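Local coordinates for protein pectate lyase (Erwinia chrysanthemi, PDB 1RU4) that cleaves pectate, the polygalacturonate of plant cell walls, by eliminative lysis of its glycosidic links, at residues A[336-339]-A[340-344]; A[345-348]-A[349-352]; A[354-357]-A[358-362]. One frame throughout, in Å; residues are numbered along the deposited sequence.

Contact 1: A[336-339]-A[340-344]; sequences PAAS and ASDFV
Asp342 folds its carboxylate back onto Ser339, three residues earlier, so that side chain and backbone join the same two residues in both directions. The backbone bond is the first piece of evidence: Asp342 N donates to Ser339 O at 3.0 Å, which is the reach of one 3-10 turn, and the short segment 340-342 is of that type. The side chain makes the second. Its CB already lies 3.3 Å from Ser339 O, and CG stands anti to the carbonyl carbon (chi1 -70°), a torsion that carries the acid back over the start of the turn. There OD2 accepts from Ser339 N at 2.8 Å with an N-H...O angle of 155°; the donor arrives on the anti side of the carboxylate and lies only 16° from its plane. The same oxygen is 3.4 Å from Ala338 CA. A water donates to OD2 and is also hydrogen-bonded to Ser339 OG, 2.8 Å in each case, adding an indirect link between the two side chains. At the other tip, OD1 is bonded to Ser373 OG. Both carboxylate oxygens of this buried acid therefore have hydrogen-bonding partners, which probably fixes the rotation of the group. The next residue, Phe343, brings CD1 and CE1 each within 3.5 Å of Ser339 O, the carbonyl that also receives Asp342 N. The whole turn belongs to the tail that follows strand 325-328 of the parallel beta-helix. Backbone bonds join Asp342 to Ser370 and Val344 to Arg368, in a later part of that tail, while the side chains of Ala338 and Phe343 rest on Val314 of strand 308-316, with Phe343 reaching Leu316 as well.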
loop_
_atom_site.group_PDB
_atom_site.type_symbol
_atom_site.label_atom_id
_atom_site.label_comp_id
_atom_site.label_asym_id
_atom_site.label_seq_id
_atom_site.Cartn_x
_atom_site.Cartn_y
_atom_site.Cartn_z
ATOM N N PRO A 336 28.656 -6.584 5.106
ATOM C CA PRO A 336 29.416 -5.442 5.623
ATOM C C PRO A 336 28.568 -4.564 6.551
ATOM O O PRO A 336 27.345 -4.494 6.408
ATOM C CB PRO A 336 29.817 -4.700 4.348
ATOM C CG PRO A 336 28.665 -4.979 3.431
ATOM C CD PRO A 336 28.423 -6.451 3.657
ATOM N N ALA A 337 29.223 -3.909 7.505
ATOM C CA ALA A 337 28.544 -3.041 8.468
ATOM C C ALA A 337 27.969 -1.783 7.819
ATOM O O ALA A 337 28.564 -1.221 6.897
ATOM C CB ALA A 337 29.510 -2.652 9.586
ATOM N N ALA A 338 26.803 -1.357 8.299
ATOM C CA ALA A 338 26.156 -0.147 7.802
ATOM C C ALA A 338 26.284 1.010 8.787
ATOM O O ALA A 338 26.097 0.839 9.995
ATOM C CB ALA A 338 24.685 -0.418 7.506
ATOM N N SER A 339 26.618 2.184 8.261
ATOM C CA SER A 339 26.706 3.406 9.057
ATOM C C SER A 339 26.166 4.574 8.234
ATOM O O SER A 339 25.872 4.425 7.044
ATOM C CB SER A 339 28.151 3.678 9.492
ATOM O OG SER A 339 28.979 3.938 8.375
ATOM N N ALA A 340 26.036 5.735 8.869
ATOM C CA ALA A 340 25.484 6.910 8.206
ATOM C C ALA A 340 26.191 7.278 6.899
ATOM O O ALA A 340 25.542 7.662 5.929
ATOM C CB ALA A 340 25.488 8.092 9.157
ATOM N N SER A 341 27.512 7.122 6.866
ATOM C CA SER A 341 28.289 7.480 5.682
ATOM C C SER A 341 28.004 6.607 4.458
ATOM O O SER A 341 28.377 6.967 3.344
ATOM C CB SER A 341 29.790 7.469 5.994
ATOM O OG SER A 341 30.242 6.165 6.309
ATOM N N ASP A 342 27.338 5.470 4.662
ATOM C CA ASP A 342 27.002 4.574 3.554
ATOM C C ASP A 342 25.842 5.070 2.702
ATOM O O ASP A 342 25.539 4.485 1.663
ATOM C CB ASP A 342 26.676 3.172 4.074
ATOM C CG ASP A 342 27.891 2.454 4.605
ATOM O OD1 ASP A 342 28.902 2.380 3.879
ATOM O OD2 ASP A 342 27.837 1.957 5.747
ATOM N N PHE A 343 25.196 6.149 3.134
ATOM C CA PHE A 343 24.033 6.660 2.422
ATOM C C PHE A 343 24.207 8.098 1.956
ATOM O O PHE A 343 24.758 8.931 2.674
ATOM C CB PHE A 343 22.791 6.508 3.302
ATOM C CG PHE A 343 22.568 5.098 3.765
ATOM C CD1 PHE A 343 23.101 4.656 4.973
ATOM C CD2 PHE A 343 21.894 4.189 2.956
ATOM C CE1 PHE A 343 22.976 3.327 5.365
ATOM C CE2 PHE A 343 21.761 2.857 3.338
ATOM C CZ PHE A 343 22.304 2.426 4.546
ATOM N N VAL A 344 23.750 8.373 0.736
ATOM C CA VAL A 344 23.840 9.714 0.164
ATOM C C VAL A 344 23.039 10.700 1.012
ATOM O O VAL A 344 23.502 11.809 1.295
ATOM C CB VAL A 344 23.324 9.745 -1.295
ATOM C CG1 VAL A 344 23.383 11.164 -1.846
ATOM C CG2 VAL A 344 24.157 8.814 -2.167
HETATM O O HOH W 1 30.930 5.529 8.561
HETATM O O HOH W 2 30.075 1.588 7.371
#

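Contact 2: A[345-348]-A[349-352]; sequences SLDT and SLAT
The Asp347 carboxylate is approached from one face by both donors of Ser349, at the entry to a 3-10 turn. The bond from Ser349 N, two residues on, makes an Asx turn; it reaches OD1 at 3.1 Å from well above the carboxylate plane, 48° out of it. Ser349 OG adds a second bond to the same oxygen at 2.8 Å, on its syn side and closer to the plane. The other oxygen, OD2, is 3.3 Å from this Ser349 OG and only loosely meets Leu350, with CG 4.1 Å away; the Asp347 and Leu350 side chains cross at about a right angle. With chi1 at 176°, Asp347 CG lies opposite the backbone N and beside the carbonyl carbon, which helps bring the acid forward to Ser349. Backbone bonds repeat at a spacing of three residues, Leu350 N to Asp347 O and Ala351 N to Thr348 O, each at 3.2 Å and nearly straight, as expected of 3-10 geometry. The methyl of Ala351 meets Trp226 and Phe228 of strand 226-228 and Phe266 of strand 264-266, and Thr348 also touches Phe266, so this turn lies against the flank of the beta-helix. Just upstream, Ser345 forms an ST turn: its OG accepts from Asp347 N at 3.1 Å, and the same OG lies 3.8 Å from Leu350 CD1.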
loop_
_atom_site.group_PDB
_atom_site.type_symbol
_atom_site.label_atom_id
_atom_site.label_comp_id
_atom_site.label_asym_id
_atom_site.label_seq_id
_atom_site.Cartn_x
_atom_site.Cartn_y
_atom_site.Cartn_z
ATOM N N SER A 345 21.861 10.269 1.456
ATOM C CA SER A 345 21.009 11.105 2.292
ATOM C C SER A 345 20.186 10.301 3.288
ATOM O O SER A 345 19.756 9.183 2.999
ATOM C CB SER A 345 20.062 11.938 1.426
ATOM O OG SER A 345 19.201 12.723 2.234
ATOM N N LEU A 346 19.983 10.893 4.463
ATOM C CA LEU A 346 19.115 10.336 5.494
ATOM C C LEU A 346 18.053 11.380 5.858
ATOM O O LEU A 346 17.468 11.349 6.944
ATOM C CB LEU A 346 19.931 9.922 6.726
ATOM C CG LEU A 346 20.856 8.716 6.519
ATOM C CD1 LEU A 346 21.701 8.483 7.753
ATOM C CD2 LEU A 346 20.039 7.470 6.194
ATOM N N ASP A 347 17.820 12.309 4.933
ATOM C CA ASP A 347 16.792 13.336 5.092
ATOM C C ASP A 347 15.441 12.668 4.849
ATOM O O ASP A 347 15.009 12.512 3.706
ATOM C CB ASP A 347 17.021 14.468 4.083
ATOM C CG ASP A 347 15.929 15.534 4.121
ATOM O OD1 ASP A 347 15.014 15.459 4.969
ATOM O OD2 ASP A 347 15.995 16.457 3.289
ATOM N N THR A 348 14.761 12.322 5.937
ATOM C CA THR A 348 13.504 11.590 5.848
ATOM C C THR A 348 12.344 12.355 5.221
ATOM O O THR A 348 11.324 11.753 4.890
ATOM C CB THR A 348 13.067 11.034 7.221
ATOM O OG1 THR A 348 12.851 12.114 8.138
ATOM C CG2 THR A 348 14.130 10.097 7.780
ATOM N N SER A 349 12.493 13.668 5.047
ATOM C CA SER A 349 11.428 14.460 4.431
ATOM C C SER A 349 11.253 14.108 2.956
ATOM O O SER A 349 10.211 14.389 2.363
ATOM C CB SER A 349 11.694 15.964 4.583
ATOM O OG SER A 349 12.726 16.403 3.722
ATOM N N LEU A 350 12.266 13.467 2.377
ATOM C CA LEU A 350 12.224 13.073 0.972
ATOM C C LEU A 350 11.297 11.890 0.694
ATOM O O LEU A 350 10.960 11.633 -0.455
ATOM C CB LEU A 350 13.632 12.740 0.470
ATOM C CG LEU A 350 14.652 13.878 0.452
ATOM C CD1 LEU A 350 16.036 13.313 0.158
ATOM C CD2 LEU A 350 14.260 14.920 -0.586
ATOM N N ALA A 351 10.866 11.188 1.740
ATOM C CA ALA A 351 10.042 9.990 1.564
ATOM C C ALA A 351 8.669 10.239 0.946
ATOM O O ALA A 351 8.117 9.360 0.279
ATOM C CB ALA A 351 9.895 9.252 2.892
ATOM N N THR A 352 8.126 11.434 1.154
ATOM C CA THR A 352 6.789 11.758 0.659
ATOM C C THR A 352 6.762 12.752 -0.496
ATOM O O THR A 352 5.727 13.369 -0.771
ATOM C CB THR A 352 5.881 12.268 1.792
ATOM O OG1 THR A 352 6.539 13.330 2.490
ATOM C CG2 THR A 352 5.556 11.148 2.767
#

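Contact 3: A[354-357]-A[358-362]; sequences SRDN and DGTLP
Arg355 NH1 donates to Gly359 O at 2.8 Å, nearly in line with the C=O bond and in the plane of the guanidinium. Leu361 runs alongside the arginine and lays CD2 over one guanidinium face, 3.4 Å from NH1. With chi2 and chi3 both near 180°, the arginine chain is extended from CG to NE, and its CD passes 3.4 Å from Gly359 O. Two backbone bonds, Gly359 N to Asp356 O and Asp356 N to Thr360 O, each 2.9 Å, close the loop. Within its second half, Asp358 OD1 accepts from Thr360 N, an Asx turn, and from Thr360 OG1 (2.8 Å). The carboxylates of Asp356 and Asp358 lie side by side, their OD1 atoms 4.1 Å apart. Beyond this shell, both acids are hydrogen-bonded to the N-terminal Ala1 N, which probably eases the repulsion, and NH2 of Arg355 forms a salt bridge with Asp169 and a hydrogen bond to Gly200 O, anchoring the loop to the beta-helix. The two backbone bonds and the positive phi of Gly359, 109°, define a type I turn from Asp356 to Gly359 with a G1 bulge at Gly359, the turn found at the end of 3:5 beta hairpins, here between irregular arms.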
loop_
_atom_site.group_PDB
_atom_site.type_symbol
_atom_site.label_atom_id
_atom_site.label_comp_id
_atom_site.label_asym_id
_atom_site.label_seq_id
_atom_site.Cartn_x
_atom_site.Cartn_y
_atom_site.Cartn_z
ATOM N N SER A 354 6.438 14.018 -4.258
ATOM C CA SER A 354 5.431 13.599 -5.228
ATOM C C SER A 354 5.884 12.529 -6.219
ATOM O O SER A 354 6.991 12.580 -6.753
ATOM C CB SER A 354 4.915 14.819 -5.997
ATOM O OG SER A 354 3.857 14.473 -6.878
ATOM N N ARG A 355 4.999 11.565 -6.460
ATOM C CA ARG A 355 5.202 10.558 -7.498
ATOM C C ARG A 355 5.053 11.255 -8.847
ATOM O O ARG A 355 4.528 12.371 -8.919
ATOM C CB ARG A 355 4.109 9.486 -7.419
ATOM C CG ARG A 355 4.117 8.621 -6.174
ATOM C CD ARG A 355 2.861 7.765 -6.125
ATOM N NE ARG A 355 2.856 6.840 -4.992
ATOM C CZ ARG A 355 3.464 5.659 -4.986
ATOM N NH1 ARG A 355 4.138 5.246 -6.054
ATOM N NH2 ARG A 355 3.396 4.883 -3.913
ATOM N N ASP A 356 5.514 10.600 -9.910
ATOM C CA ASP A 356 5.240 11.079 -11.266
ATOM C C ASP A 356 3.723 10.985 -11.422
ATOM O O ASP A 356 3.067 10.252 -10.674
ATOM C CB ASP A 356 5.878 10.161 -12.316
ATOM C CG ASP A 356 7.393 10.258 -12.361
ATOM O OD1 ASP A 356 7.978 9.635 -13.271
ATOM O OD2 ASP A 356 8.002 10.941 -11.511
ATOM N N ASN A 357 3.159 11.692 -12.396
ATOM C CA ASN A 357 1.718 11.611 -12.588
ATOM C C ASN A 357 1.253 10.244 -13.099
ATOM O O ASN A 357 0.058 9.962 -13.105
ATOM C CB ASN A 357 1.185 12.760 -13.459
ATOM C CG ASN A 357 1.827 12.813 -14.833
ATOM O OD1 ASN A 357 2.212 11.791 -15.397
ATOM N ND2 ASN A 357 1.919 14.014 -15.390
ATOM N N ASP A 358 2.197 9.388 -13.497
ATOM C CA ASP A 358 1.848 8.024 -13.890
ATOM C C ASP A 358 1.941 7.055 -12.712
ATOM O O ASP A 358 1.627 5.872 -12.843
ATOM C CB ASP A 358 2.677 7.537 -15.101
ATOM C CG ASP A 358 4.114 7.138 -14.754
ATOM O OD1 ASP A 358 4.583 7.340 -13.612
ATOM O OD2 ASP A 358 4.791 6.609 -15.661
ATOM N N GLY A 359 2.386 7.572 -11.566
ATOM C CA GLY A 359 2.481 6.766 -10.361
ATOM C C GLY A 359 3.886 6.421 -9.905
ATOM O O GLY A 359 4.083 6.045 -8.750
ATOM N N THR A 360 4.868 6.575 -10.787
ATOM C CA THR A 360 6.244 6.199 -10.471
ATOM C C THR A 360 6.785 6.904 -9.232
ATOM O O THR A 360 6.667 8.121 -9.097
ATOM C CB THR A 360 7.184 6.462 -11.668
ATOM O OG1 THR A 360 6.733 5.699 -12.797
ATOM C CG2 THR A 360 8.614 6.054 -11.330
ATOM N N LEU A 361 7.358 6.121 -8.319
ATOM C CA LEU A 361 7.956 6.666 -7.104
ATOM C C LEU A 361 9.018 7.701 -7.453
ATOM O O LEU A 361 9.715 7.578 -8.464
ATOM C CB LEU A 361 8.594 5.549 -6.271
ATOM C CG LEU A 361 7.658 4.634 -5.476
ATOM C CD1 LEU A 361 8.421 3.429 -4.961
ATOM C CD2 LEU A 361 7.034 5.404 -4.319
ATOM N N PRO A 362 9.134 8.755 -6.635
ATOM C CA PRO A 362 10.131 9.793 -6.899
ATOM C C PRO A 362 11.537 9.238 -6.716
ATOM O O PRO A 362 11.775 8.376 -5.865
ATOM C CB PRO A 362 9.800 10.850 -5.851
ATOM C CG PRO A 362 9.263 10.035 -4.717
ATOM C CD PRO A 362 8.362 9.058 -5.418
HETATM O O HOH W 3 10.289 9.349 -10.592
#

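All three contacts are local and follow in series along the tail after strand 325-328; none nests within or crosses another. Contact 1 closes a turn over strand 308-316, near the C-terminal end of the coil. Contact 2 comes next, its centre about 16 Å on, and Ala340 CB of the first packs at 4.1 Å on Leu346 CD1 of the second. Contact 2 packs on strands 264-266 and 226-228. Contact 3, a further 16 Å between centres, reverses the chain beside strand 202-204 and meets the N-terminal residues. The tail thus runs back past successively earlier strands of the parallel beta-helix, each turn fastened to a different part of it.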